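PDB 4R1D: uncharacterized protein from Pseudomonas aeruginosa PAO1, which binds the type VI secretion lipase Tle4 as its cognate immunity protein and so probably protects the producing cell from its own toxin. Local coordinates for residues 43-48 with 105-110; 68-73 with 117-122; 83-86 with 91-94; 145-148 with 153-156. All coordinates share one frame; numbering follows the deposited sequence.

Interaction 1. Residues 43-48 with 105-110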
loop_
_atom_site.group_PDB
_atom_site.type_symbol
_atom_site.label_atom_id
_atom_site.label_comp_id
_atom_site.label_asym_id
_atom_site.label_seq_id
_atom_site.Cartn_x
_atom_site.Cartn_y
_atom_site.Cartn_z
ATOM N N THR B 43 34.061 -14.338 -0.298
ATOM C CA THR B 43 33.638 -15.739 -0.315
ATOM C C THR B 43 32.145 -15.853 -0.012
ATOM O O THR B 43 31.442 -16.685 -0.587
ATOM C CB THR B 43 34.438 -16.607 0.678
ATOM O OG1 THR B 43 34.052 -16.292 2.024
ATOM C CG2 THR B 43 35.930 -16.377 0.499
ATOM N N GLU B 44 31.668 -15.009 0.894
ATOM C CA GLU B 44 30.249 -14.954 1.218
ATOM C C GLU B 44 29.420 -14.513 0.009
ATOM O O GLU B 44 28.360 -15.089 -0.261
ATOM C CB GLU B 44 30.000 -14.020 2.402
ATOM C CG GLU B 44 30.610 -14.495 3.711
ATOM C CD GLU B 44 30.467 -13.474 4.827
ATOM O OE1 GLU B 44 30.680 -12.270 4.565
ATOM O OE2 GLU B 44 30.140 -13.872 5.966
ATOM N N LEU B 45 29.904 -13.504 -0.713
ATOM C CA LEU B 45 29.203 -13.023 -1.906
ATOM C C LEU B 45 29.098 -14.119 -2.963
ATOM O O LEU B 45 28.037 -14.324 -3.544
ATOM C CB LEU B 45 29.892 -11.803 -2.517
ATOM C CG LEU B 45 29.132 -11.284 -3.747
ATOM C CD1 LEU B 45 27.821 -10.614 -3.327
ATOM C CD2 LEU B 45 29.966 -10.342 -4.605
ATOM N N ALA B 46 30.203 -14.814 -3.211
ATOM C CA ALA B 46 30.214 -15.893 -4.197
ATOM C C ALA B 46 29.169 -16.937 -3.858
ATOM O O ALA B 46 28.452 -17.423 -4.736
ATOM C CB ALA B 46 31.598 -16.536 -4.273
ATOM N N ALA B 47 29.090 -17.279 -2.577
ATOM C CA ALA B 47 28.175 -18.307 -2.101
ATOM C C ALA B 47 26.730 -17.824 -2.183
ATOM O O ALA B 47 25.820 -18.597 -2.489
ATOM C CB ALA B 47 28.527 -18.698 -0.672
ATOM N N ARG B 48 26.529 -16.540 -1.897
ATOM C CA ARG B 48 25.214 -15.912 -2.017
ATOM C C ARG B 48 24.688 -16.010 -3.452
ATOM O O ARG B 48 23.538 -16.395 -3.686
ATOM C CB ARG B 48 25.298 -14.435 -1.605
ATOM C CG ARG B 48 24.079 -13.608 -2.008
ATOM C CD ARG B 48 24.366 -12.108 -1.938
ATOM N NE ARG B 48 24.589 -11.618 -0.575
ATOM C CZ ARG B 48 23.653 -11.061 0.190
ATOM N NH1 ARG B 48 22.404 -10.931 -0.253
ATOM N NH2 ARG B 48 23.961 -10.643 1.411
ATOM N N TRP B 105 37.528 -3.200 -2.109
ATOM C CA TRP B 105 36.392 -4.075 -2.355
ATOM C C TRP B 105 35.226 -3.793 -1.411
ATOM O O TRP B 105 35.388 -3.790 -0.192
ATOM C CB TRP B 105 36.862 -5.519 -2.188
ATOM C CG TRP B 105 35.951 -6.563 -2.732
ATOM C CD1 TRP B 105 35.975 -7.102 -3.985
ATOM C CD2 TRP B 105 34.896 -7.218 -2.032
ATOM N NE1 TRP B 105 34.995 -8.055 -4.112
ATOM C CE2 TRP B 105 34.316 -8.144 -2.923
ATOM C CE3 TRP B 105 34.381 -7.112 -0.737
ATOM C CZ2 TRP B 105 33.252 -8.958 -2.563
ATOM C CZ3 TRP B 105 33.323 -7.920 -0.380
ATOM C CH2 TRP B 105 32.770 -8.835 -1.288
ATOM N N HIS B 106 34.055 -3.536 -1.989
ATOM C CA HIS B 106 32.793 -3.539 -1.257
ATOM C C HIS B 106 31.780 -4.126 -2.217
ATOM O O HIS B 106 31.876 -3.906 -3.426
ATOM C CB HIS B 106 32.336 -2.126 -0.886
ATOM C CG HIS B 106 33.320 -1.366 -0.053
ATOM N ND1 HIS B 106 33.584 -1.684 1.262
ATOM C CD2 HIS B 106 34.098 -0.299 -0.347
ATOM C CE1 HIS B 106 34.485 -0.845 1.743
ATOM N NE2 HIS B 106 34.815 0.004 0.785
ATOM N N VAL B 107 30.806 -4.843 -1.684
ATOM C CA VAL B 107 29.818 -5.519 -2.521
ATOM C C VAL B 107 28.462 -4.824 -2.514
ATOM O O VAL B 107 28.041 -4.307 -1.488
ATOM C CB VAL B 107 29.633 -6.967 -2.058
ATOM C CG1 VAL B 107 28.179 -7.360 -2.114
ATOM C CG2 VAL B 107 30.443 -7.875 -2.921
ATOM N N TYR B 108 27.793 -4.817 -3.667
ATOM C CA TYR B 108 26.466 -4.222 -3.791
ATOM C C TYR B 108 25.533 -5.115 -4.584
ATOM O O TYR B 108 25.965 -5.808 -5.507
ATOM C CB TYR B 108 26.556 -2.857 -4.482
ATOM C CG TYR B 108 27.496 -1.922 -3.774
ATOM C CD1 TYR B 108 27.019 -0.956 -2.894
ATOM C CD2 TYR B 108 28.872 -2.035 -3.954
ATOM C CE1 TYR B 108 27.886 -0.113 -2.235
ATOM C CE2 TYR B 108 29.736 -1.211 -3.297
ATOM C CZ TYR B 108 29.248 -0.249 -2.443
ATOM O OH TYR B 108 30.142 0.576 -1.800
ATOM N N ARG B 109 24.249 -5.071 -4.231
ATOM C CA ARG B 109 23.221 -5.755 -4.998
ATOM C C ARG B 109 22.325 -4.703 -5.645
ATOM O O ARG B 109 21.875 -3.782 -4.978
ATOM C CB ARG B 109 22.380 -6.652 -4.096
ATOM C CG ARG B 109 21.294 -7.392 -4.844
ATOM C CD ARG B 109 20.380 -8.158 -3.897
ATOM N NE ARG B 109 19.637 -9.198 -4.604
ATOM C CZ ARG B 109 18.726 -9.986 -4.038
ATOM N NH1 ARG B 109 18.430 -9.849 -2.755
ATOM N NH2 ARG B 109 18.107 -10.917 -4.760
ATOM N N TRP B 110 22.082 -4.836 -6.944
ATOM C CA TRP B 110 21.253 -3.883 -7.657
ATOM C C TRP B 110 20.313 -4.674 -8.556
ATOM O O TRP B 110 20.697 -5.126 -9.640
ATOM C CB TRP B 110 22.117 -2.920 -8.472
ATOM C CG TRP B 110 21.302 -1.929 -9.266
ATOM C CD1 TRP B 110 20.267 -1.154 -8.810
ATOM C CD2 TRP B 110 21.458 -1.615 -10.655
ATOM N NE1 TRP B 110 19.771 -0.365 -9.839
ATOM C CE2 TRP B 110 20.484 -0.634 -10.979
ATOM C CE3 TRP B 110 22.330 -2.060 -11.655
ATOM C CZ2 TRP B 110 20.362 -0.099 -12.256
ATOM C CZ3 TRP B 110 22.203 -1.516 -12.939
ATOM C CH2 TRP B 110 21.231 -0.549 -13.218
#

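Interaction 2. Residues 68-73 with 117-122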
loop_
_atom_site.group_PDB
_atom_site.type_symbol
_atom_site.label_atom_id
_atom_site.label_comp_id
_atom_site.label_asym_id
_atom_site.label_seq_id
_atom_site.Cartn_x
_atom_site.Cartn_y
_atom_site.Cartn_z
ATOM N N PHE B 68 15.222 -19.754 -14.552
ATOM C CA PHE B 68 16.552 -19.185 -14.727
ATOM C C PHE B 68 16.921 -19.103 -16.203
ATOM O O PHE B 68 16.848 -20.093 -16.924
ATOM C CB PHE B 68 17.608 -19.990 -13.972
ATOM C CG PHE B 68 18.967 -19.352 -13.988
ATOM C CD1 PHE B 68 19.215 -18.214 -13.236
ATOM C CD2 PHE B 68 20.001 -19.890 -14.745
ATOM C CE1 PHE B 68 20.463 -17.616 -13.241
ATOM C CE2 PHE B 68 21.257 -19.291 -14.752
ATOM C CZ PHE B 68 21.485 -18.158 -13.998
ATOM N N LEU B 69 17.319 -17.921 -16.646
ATOM C CA LEU B 69 17.695 -17.724 -18.040
ATOM C C LEU B 69 19.209 -17.788 -18.252
ATOM O O LEU B 69 19.688 -18.585 -19.055
ATOM C CB LEU B 69 17.109 -16.418 -18.562
ATOM C CG LEU B 69 15.582 -16.508 -18.421
ATOM C CD1 LEU B 69 14.928 -15.164 -18.570
ATOM C CD2 LEU B 69 15.002 -17.518 -19.423
ATOM N N ARG B 70 19.964 -16.968 -17.528
ATOM C CA ARG B 70 21.414 -16.979 -17.683
ATOM C C ARG B 70 22.133 -16.184 -16.614
ATOM O O ARG B 70 21.567 -15.283 -15.994
ATOM C CB ARG B 70 21.829 -16.465 -19.073
ATOM C CG ARG B 70 21.213 -15.131 -19.482
ATOM C CD ARG B 70 21.491 -14.817 -20.957
ATOM N NE ARG B 70 20.407 -14.038 -21.562
ATOM C CZ ARG B 70 19.268 -14.562 -22.009
ATOM N NH1 ARG B 70 19.061 -15.873 -21.928
ATOM N NH2 ARG B 70 18.332 -13.787 -22.537
ATOM N N LYS B 71 23.392 -16.542 -16.397
ATOM C CA LYS B 71 24.286 -15.732 -15.596
ATOM C C LYS B 71 25.157 -14.919 -16.541
ATOM O O LYS B 71 25.802 -15.474 -17.435
ATOM C CB LYS B 71 25.143 -16.618 -14.704
ATOM C CG LYS B 71 26.020 -15.852 -13.735
ATOM C CD LYS B 71 26.805 -16.814 -12.862
ATOM C CE LYS B 71 27.773 -16.079 -11.959
ATOM N NZ LYS B 71 28.608 -17.044 -11.192
ATOM N N ILE B 72 25.155 -13.601 -16.356
ATOM C CA ILE B 72 25.875 -12.695 -17.231
ATOM C C ILE B 72 27.122 -12.131 -16.554
ATOM O O ILE B 72 27.077 -11.710 -15.398
ATOM C CB ILE B 72 24.962 -11.540 -17.710
ATOM C CG1 ILE B 72 23.770 -12.105 -18.498
ATOM C CG2 ILE B 72 25.742 -10.547 -18.560
ATOM C CD1 ILE B 72 22.655 -11.105 -18.733
ATOM N N ASP B 73 28.231 -12.124 -17.291
ATOM C CA ASP B 73 29.494 -11.569 -16.805
ATOM C C ASP B 73 29.648 -10.139 -17.314
ATOM O O ASP B 73 29.780 -9.916 -18.518
ATOM C CB ASP B 73 30.660 -12.449 -17.279
ATOM C CG ASP B 73 32.018 -11.956 -16.788
ATOM O OD1 ASP B 73 32.070 -11.126 -15.855
ATOM O OD2 ASP B 73 33.046 -12.413 -17.333
ATOM N N ASP B 117 13.183 -7.002 -24.760
ATOM C CA ASP B 117 13.704 -6.349 -25.956
ATOM C C ASP B 117 14.662 -5.204 -25.627
ATOM O O ASP B 117 15.094 -4.470 -26.517
ATOM C CB ASP B 117 12.569 -5.892 -26.880
ATOM C CG ASP B 117 11.756 -4.758 -26.298
ATOM O OD1 ASP B 117 11.987 -4.384 -25.129
ATOM O OD2 ASP B 117 10.870 -4.244 -27.014
ATOM N N ARG B 118 15.006 -5.070 -24.346
ATOM C CA ARG B 118 16.004 -4.088 -23.936
ATOM C C ARG B 118 17.210 -4.727 -23.262
ATOM O O ARG B 118 17.995 -4.032 -22.608
ATOM C CB ARG B 118 15.383 -3.056 -22.994
ATOM C CG ARG B 118 14.287 -2.242 -23.649
ATOM C CD ARG B 118 13.835 -1.105 -22.768
ATOM N NE ARG B 118 12.592 -0.533 -23.269
ATOM C CZ ARG B 118 12.308 0.760 -23.253
ATOM N NH1 ARG B 118 13.185 1.624 -22.762
ATOM N NH2 ARG B 118 11.142 1.183 -23.726
ATOM N N GLU B 119 17.363 -6.038 -23.428
ATOM C CA GLU B 119 18.384 -6.781 -22.702
ATOM C C GLU B 119 19.811 -6.275 -22.921
ATOM O O GLU B 119 20.567 -6.118 -21.962
ATOM C CB GLU B 119 18.316 -8.279 -23.003
ATOM C CG GLU B 119 19.293 -9.086 -22.145
ATOM C CD GLU B 119 19.296 -10.572 -22.450
ATOM O OE1 GLU B 119 18.406 -11.045 -23.188
ATOM O OE2 GLU B 119 20.203 -11.270 -21.952
ATOM N N GLN B 120 20.187 -6.048 -24.174
ATOM C CA GLN B 120 21.545 -5.603 -24.482
ATOM C C GLN B 120 21.823 -4.257 -23.828
ATOM O O GLN B 120 22.927 -4.007 -23.335
ATOM C CB GLN B 120 21.752 -5.479 -25.995
ATOM C CG GLN B 120 21.570 -6.766 -26.777
ATOM C CD GLN B 120 21.458 -6.513 -28.276
ATOM O OE1 GLN B 120 20.358 -6.324 -28.807
ATOM N NE2 GLN B 120 22.598 -6.499 -28.964
ATOM N N HIS B 121 20.822 -3.383 -23.842
ATOM C CA HIS B 121 20.957 -2.066 -23.239
ATOM C C HIS B 121 21.178 -2.177 -21.734
ATOM O O HIS B 121 22.053 -1.515 -21.175
ATOM C CB HIS B 121 19.729 -1.204 -23.520
ATOM C CG HIS B 121 19.781 0.133 -22.849
ATOM N ND1 HIS B 121 20.782 1.048 -23.097
ATOM C CD2 HIS B 121 18.977 0.696 -21.917
ATOM C CE1 HIS B 121 20.584 2.123 -22.356
ATOM N NE2 HIS B 121 19.495 1.935 -21.633
ATOM N N ALA B 122 20.380 -3.014 -21.082
ATOM C CA ALA B 122 20.562 -3.265 -19.649
ATOM C C ALA B 122 21.974 -3.779 -19.369
ATOM O O ALA B 122 22.629 -3.354 -18.414
ATOM C CB ALA B 122 19.532 -4.267 -19.154
#

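Interaction 3. Residues 83-86 with 91-94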
loop_
_atom_site.group_PDB
_atom_site.type_symbol
_atom_site.label_atom_id
_atom_site.label_comp_id
_atom_site.label_asym_id
_atom_site.label_seq_id
_atom_site.Cartn_x
_atom_site.Cartn_y
_atom_site.Cartn_z
ATOM N N SER B 83 16.484 -13.881 -14.715
ATOM C CA SER B 83 15.377 -14.822 -14.593
ATOM C C SER B 83 14.125 -14.155 -15.134
ATOM O O SER B 83 14.112 -12.945 -15.322
ATOM C CB SER B 83 15.176 -15.233 -13.127
ATOM O OG SER B 83 14.864 -14.104 -12.315
ATOM N N TRP B 84 13.083 -14.934 -15.411
ATOM C CA TRP B 84 11.775 -14.345 -15.707
ATOM C C TRP B 84 11.280 -13.564 -14.489
ATOM O O TRP B 84 11.520 -13.966 -13.357
ATOM C CB TRP B 84 10.767 -15.433 -16.091
ATOM C CG TRP B 84 10.964 -15.913 -17.499
ATOM C CD1 TRP B 84 11.341 -17.164 -17.896
ATOM C CD2 TRP B 84 10.805 -15.142 -18.692
ATOM N NE1 TRP B 84 11.425 -17.219 -19.271
ATOM C CE2 TRP B 84 11.102 -15.989 -19.782
ATOM C CE3 TRP B 84 10.446 -13.815 -18.951
ATOM C CZ2 TRP B 84 11.041 -15.552 -21.100
ATOM C CZ3 TRP B 84 10.383 -13.386 -20.262
ATOM C CH2 TRP B 84 10.680 -14.252 -21.320
ATOM N N SER B 85 10.580 -12.454 -14.715
ATOM C CA SER B 85 10.144 -11.613 -13.598
ATOM C C SER B 85 8.969 -12.204 -12.813
ATOM O O SER B 85 8.668 -11.758 -11.703
ATOM C CB SER B 85 9.812 -10.202 -14.074
ATOM O OG SER B 85 8.715 -10.225 -14.953
ATOM N N SER B 86 8.297 -13.195 -13.395
ATOM C CA SER B 86 7.288 -13.978 -12.688
ATOM C C SER B 86 7.057 -15.272 -13.438
ATOM O O SER B 86 7.578 -15.461 -14.539
ATOM C CB SER B 86 5.955 -13.233 -12.583
ATOM O OG SER B 86 5.193 -13.429 -13.764
ATOM N N LYS B 91 7.294 -10.423 -21.059
ATOM C CA LYS B 91 7.922 -9.218 -21.604
ATOM C C LYS B 91 9.058 -8.653 -20.758
ATOM O O LYS B 91 9.805 -7.778 -21.218
ATOM C CB LYS B 91 6.871 -8.147 -21.845
ATOM C CG LYS B 91 5.696 -8.679 -22.650
ATOM C CD LYS B 91 4.789 -7.563 -23.120
ATOM C CE LYS B 91 3.690 -8.099 -24.042
ATOM N NZ LYS B 91 2.521 -8.654 -23.294
ATOM N N THR B 92 9.173 -9.137 -19.525
ATOM C CA THR B 92 10.170 -8.612 -18.600
ATOM C C THR B 92 10.906 -9.707 -17.852
ATOM O O THR B 92 10.330 -10.741 -17.487
ATOM C CB THR B 92 9.564 -7.630 -17.560
ATOM O OG1 THR B 92 8.601 -8.313 -16.745
ATOM C CG2 THR B 92 8.905 -6.439 -18.260
ATOM N N TYR B 93 12.195 -9.454 -17.644
ATOM C CA TYR B 93 13.058 -10.283 -16.827
ATOM C C TYR B 93 13.280 -9.591 -15.493
ATOM O O TYR B 93 13.017 -8.398 -15.342
ATOM C CB TYR B 93 14.444 -10.386 -17.470
ATOM C CG TYR B 93 14.500 -10.968 -18.866
ATOM C CD1 TYR B 93 13.875 -12.165 -19.174
ATOM C CD2 TYR B 93 15.208 -10.324 -19.867
ATOM C CE1 TYR B 93 13.947 -12.696 -20.464
ATOM C CE2 TYR B 93 15.284 -10.842 -21.142
ATOM C CZ TYR B 93 14.654 -12.025 -21.435
ATOM O OH TYR B 93 14.743 -12.530 -22.716
ATOM N N LEU B 94 13.786 -10.358 -14.536
ATOM C CA LEU B 94 14.422 -9.806 -13.361
ATOM C C LEU B 94 15.912 -9.940 -13.605
ATOM O O LEU B 94 16.396 -11.037 -13.923
ATOM C CB LEU B 94 14.037 -10.635 -12.144
ATOM C CG LEU B 94 14.450 -10.114 -10.770
ATOM C CD1 LEU B 94 13.876 -8.710 -10.534
ATOM C CD2 LEU B 94 13.972 -11.095 -9.706
HETATM O O HOH W 1 17.171 -12.658 -11.057
#

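Interaction 4. Residues 145-148 with 153-156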
loop_
_atom_site.group_PDB
_atom_site.type_symbol
_atom_site.label_atom_id
_atom_site.label_comp_id
_atom_site.label_asym_id
_atom_site.label_seq_id
_atom_site.Cartn_x
_atom_site.Cartn_y
_atom_site.Cartn_z
ATOM N N PRO B 145 33.892 13.923 -10.164
ATOM C CA PRO B 145 32.434 13.919 -10.362
ATOM C C PRO B 145 31.861 12.528 -10.123
ATOM O O PRO B 145 32.517 11.529 -10.432
ATOM C CB PRO B 145 32.277 14.283 -11.842
ATOM C CG PRO B 145 33.540 15.019 -12.195
ATOM C CD PRO B 145 34.618 14.381 -11.365
ATOM N N GLY B 146 30.648 12.456 -9.587
ATOM C CA GLY B 146 30.007 11.164 -9.403
ATOM C C GLY B 146 28.926 11.160 -8.342
ATOM O O GLY B 146 28.767 12.136 -7.608
ATOM N N PHE B 147 28.215 10.037 -8.257
ATOM C CA PHE B 147 27.067 9.873 -7.374
ATOM C C PHE B 147 27.465 9.024 -6.159
ATOM O O PHE B 147 27.739 7.835 -6.288
ATOM C CB PHE B 147 25.945 9.201 -8.172
ATOM C CG PHE B 147 24.640 9.089 -7.430
ATOM C CD1 PHE B 147 23.719 10.126 -7.454
ATOM C CD2 PHE B 147 24.329 7.940 -6.731
ATOM C CE1 PHE B 147 22.512 10.012 -6.776
ATOM C CE2 PHE B 147 23.133 7.828 -6.055
ATOM C CZ PHE B 147 22.226 8.861 -6.075
ATOM N N CYS B 148 27.515 9.643 -4.986
ATOM C CA CYS B 148 27.981 8.958 -3.788
ATOM C C CYS B 148 26.920 8.053 -3.197
ATOM O O CYS B 148 25.771 8.449 -3.064
ATOM C CB CYS B 148 28.438 9.957 -2.729
ATOM S SG CYS B 148 30.042 10.752 -3.097
ATOM N N TYR B 153 31.331 5.667 -4.825
ATOM C CA TYR B 153 30.612 6.581 -5.690
ATOM C C TYR B 153 30.651 6.104 -7.124
ATOM O O TYR B 153 31.600 5.457 -7.556
ATOM C CB TYR B 153 31.149 8.006 -5.587
ATOM C CG TYR B 153 32.570 8.190 -6.079
ATOM C CD1 TYR B 153 33.658 7.877 -5.267
ATOM C CD2 TYR B 153 32.817 8.708 -7.340
ATOM C CE1 TYR B 153 34.958 8.059 -5.717
ATOM C CE2 TYR B 153 34.106 8.895 -7.794
ATOM C CZ TYR B 153 35.169 8.571 -6.982
ATOM O OH TYR B 153 36.448 8.768 -7.458
ATOM N N ILE B 154 29.597 6.414 -7.858
ATOM C CA ILE B 154 29.524 6.045 -9.254
ATOM C C ILE B 154 30.162 7.181 -10.032
ATOM O O ILE B 154 29.606 8.273 -10.126
ATOM C CB ILE B 154 28.061 5.819 -9.671
ATOM C CG1 ILE B 154 27.436 4.754 -8.770
ATOM C CG2 ILE B 154 27.987 5.421 -11.152
ATOM C CD1 ILE B 154 25.929 4.609 -8.902
ATOM N N ALA B 155 31.364 6.941 -10.543
ATOM C CA ALA B 155 32.146 8.015 -11.142
ATOM C C ALA B 155 31.581 8.440 -12.496
ATOM O O ALA B 155 31.047 7.622 -13.243
ATOM C CB ALA B 155 33.611 7.590 -11.283
ATOM N N GLY B 156 31.701 9.727 -12.802
ATOM C CA GLY B 156 31.267 10.243 -14.082
ATOM C C GLY B 156 30.230 11.338 -13.935
ATOM O O GLY B 156 29.771 11.644 -12.830
#

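Interaction 1. Residues 43-48 with 105-110
With CG anti to the backbone N (chi1 -179°) and chi2 at 72°, the side chain of L45 leaves helix 42-58 directed at V107 of strand 107-115, which it meets tip to tip, and passes W105 at a slant. Its CD1 methyl lies 3.5 Å from V107 CG1. The other methyl, CD2, is modelled so near V107 CG2 that the exact placement of both V107 methyls is doubtful. CD2 also reaches W105, coming within 4.1 Å of CZ2 on the six-membered ring. The indole folds back over the chain that follows it, with the backbone N of V107 4.2 Å above the ring plane near the rim. This is a helix laid against a beta-sheet: strands 33-38 and 92-100 flank strand 107-115, and L38 and T100 on them also touch V107. One turn further along the helix, R48 points the same way as L45 and approaches R109, NH1 of R48 to NH1 of R109 being 4.8 Å. Each guanidinium has its own acidic partner, D40 for R48 and D96 for R109, which probably offsets the like charges at the margin of this apolar contact.

Interaction 2. Residues 68-73 with 117-122
The guanidinium of R70 meets the carboxylate of E119 side-on, the two planes only 20° apart. R70 NE donates to E119 OE2 at 2.8 Å, almost exactly in the guanidinium plane and onto the syn lone pair of that oxygen. R70 NH2 donates to E119 OE1, also at 2.8 Å and on the syn side, though somewhat out of the carboxylate plane. Both bonds have N-H...O angles of 162°. The glutamate spans the gap by being extended from CB onward, CG anti to its backbone N (chi1 -174°), whereas the arginine starts between its backbone N and carbonyl carbon and bends again at chi3 to present its NE edge. I72, two residues along the same strand, adds CD1 at 4.0 Å from E119 OE2.

The pair links edge strand 68-73 to the first turn of helix 119-132, across backbones whose nearest CA atoms, those of I72 and E119, are 11.0 Å apart. L69 and R70 form a classic beta bulge opposite L82. Y93 of strand 92-100 packs against both R70 and E119, while R118, at the helix N-cap position, bonds to backbone oxygens of the Tle4 chain. Two bonds to separate oxygens fix the mutual rotation of the charged groups, and the helix N-terminus would be expected to favour the negative charge of E119 further.

Interaction 3. Residues 83-86 with 91-94
W84 and Y93 form a non-hydrogen-bonded antiparallel pair whose side chains diverge at the root yet meet again at their rings. Y93 CE1 sits over one face of the indole, 3.6 Å from W84 CZ3, with the ring planes at 48°, an oblique aromatic contact. At its edge the indole brings CE3 to 3.4 Å from the carbonyl O of T92.

That same carbonyl accepts the backbone N of S85 in a long bond of 3.3 Å. The S85 hydroxyl lies close to T92 too: its OG, held between the backbone N and the carbonyl carbon (chi1 64°), is 2.6 Å from T92 OG1. The threonine hydroxyl is also hydrogen-bonded to D406 of the Tle4 chain.

The register is set by the adjoining hydrogen-bonded pair, in which S83 N donates to L94 O at 3.0 Å and L94 N to S83 O at 2.7 Å. Beside it, S83 OG is 3.6 Å from L94 CB and shares a water with L94 O, the bond to the carbonyl being weak.

Further out, K91 NZ makes a salt bridge to E405 of Tle4 and K91 N bonds to D406 of the same chain, so the loop end of this hairpin of strands 79-84 and 92-100 is part of the interface with the lipase. L69 of strand 68-73 packs on both aromatic rings. S83 and L94 instead face W56 of helix 42-58, and strand 107-115 runs along the far side of strand 92-100.

Interaction 4. Residues 145-148 with 153-156
Three backbone hydrogen bonds join P145-C148 to Y153-G156, whose strands 146-148 and 153-155 run antiparallel, 173° between their directions. F147 and I154 form the hydrogen-bonded pair, F147 N donating to I154 O at 2.9 Å and I154 N to F147 O at 2.8 Å. Beyond them G156 N donates to P145 O at 3.1 Å, approaching from well above the carbonyl plane. A CA-H...O contact accompanies the pairing, with Y153 CA 3.2 Å from F147 O.

Apolar contacts divide between the two faces of the hairpin. On one, F147 CB and I154 CB stand 4.3 Å apart, after which the phenyl ring leads away. On the other, C148 SG rests 3.9 Å from Y153 CB. CG of Y153 sits between its backbone N and carbonyl carbon (chi1 65°), which swings the ring across to the partner strand, CD2 lying 4.3 Å from G146 CA and CE2 4.1 Å from P145 O. I154 O and the ring close in where a side chain at G146 would stand, and the backbone angles there suit only glycine.

Polar ends are met from around this hairpin: Y153 OH bonds to E144, R298 satisfies the carbonyl of buried G146, and R13 that of G156 at the margin. The bonds between the strands are thus mutual, whereas these two carbonyls take donors from arginines distant in sequence, joining the hairpin to both ends of the ordered chain.

How the interactions relate
Interactions 1 to 3 all lie within the N-terminal Tli4 region of the immunity protein and reach the same antiparallel sheet. Interactions 2 and 3 are neighbours, centres about 10 Å apart, and touch through L69 and E119, which pack on Y93. Interaction 1 lies about 19 and 22 Å from them between centres, and its segments alternate along the chain with those of interaction 2, while interaction 3 is nested inside the loops closed by both. Interaction 4 follows in sequence, in the C-terminal Tli4 region, its centre about 29 Å from that of interaction 3, and is touched by no other chain of the assembly. Segments of interactions 1, 2 and 3 all contact Tle4, interaction 1 through W110, consistent with a lipase-binding surface built on this sheet and helix 119-132.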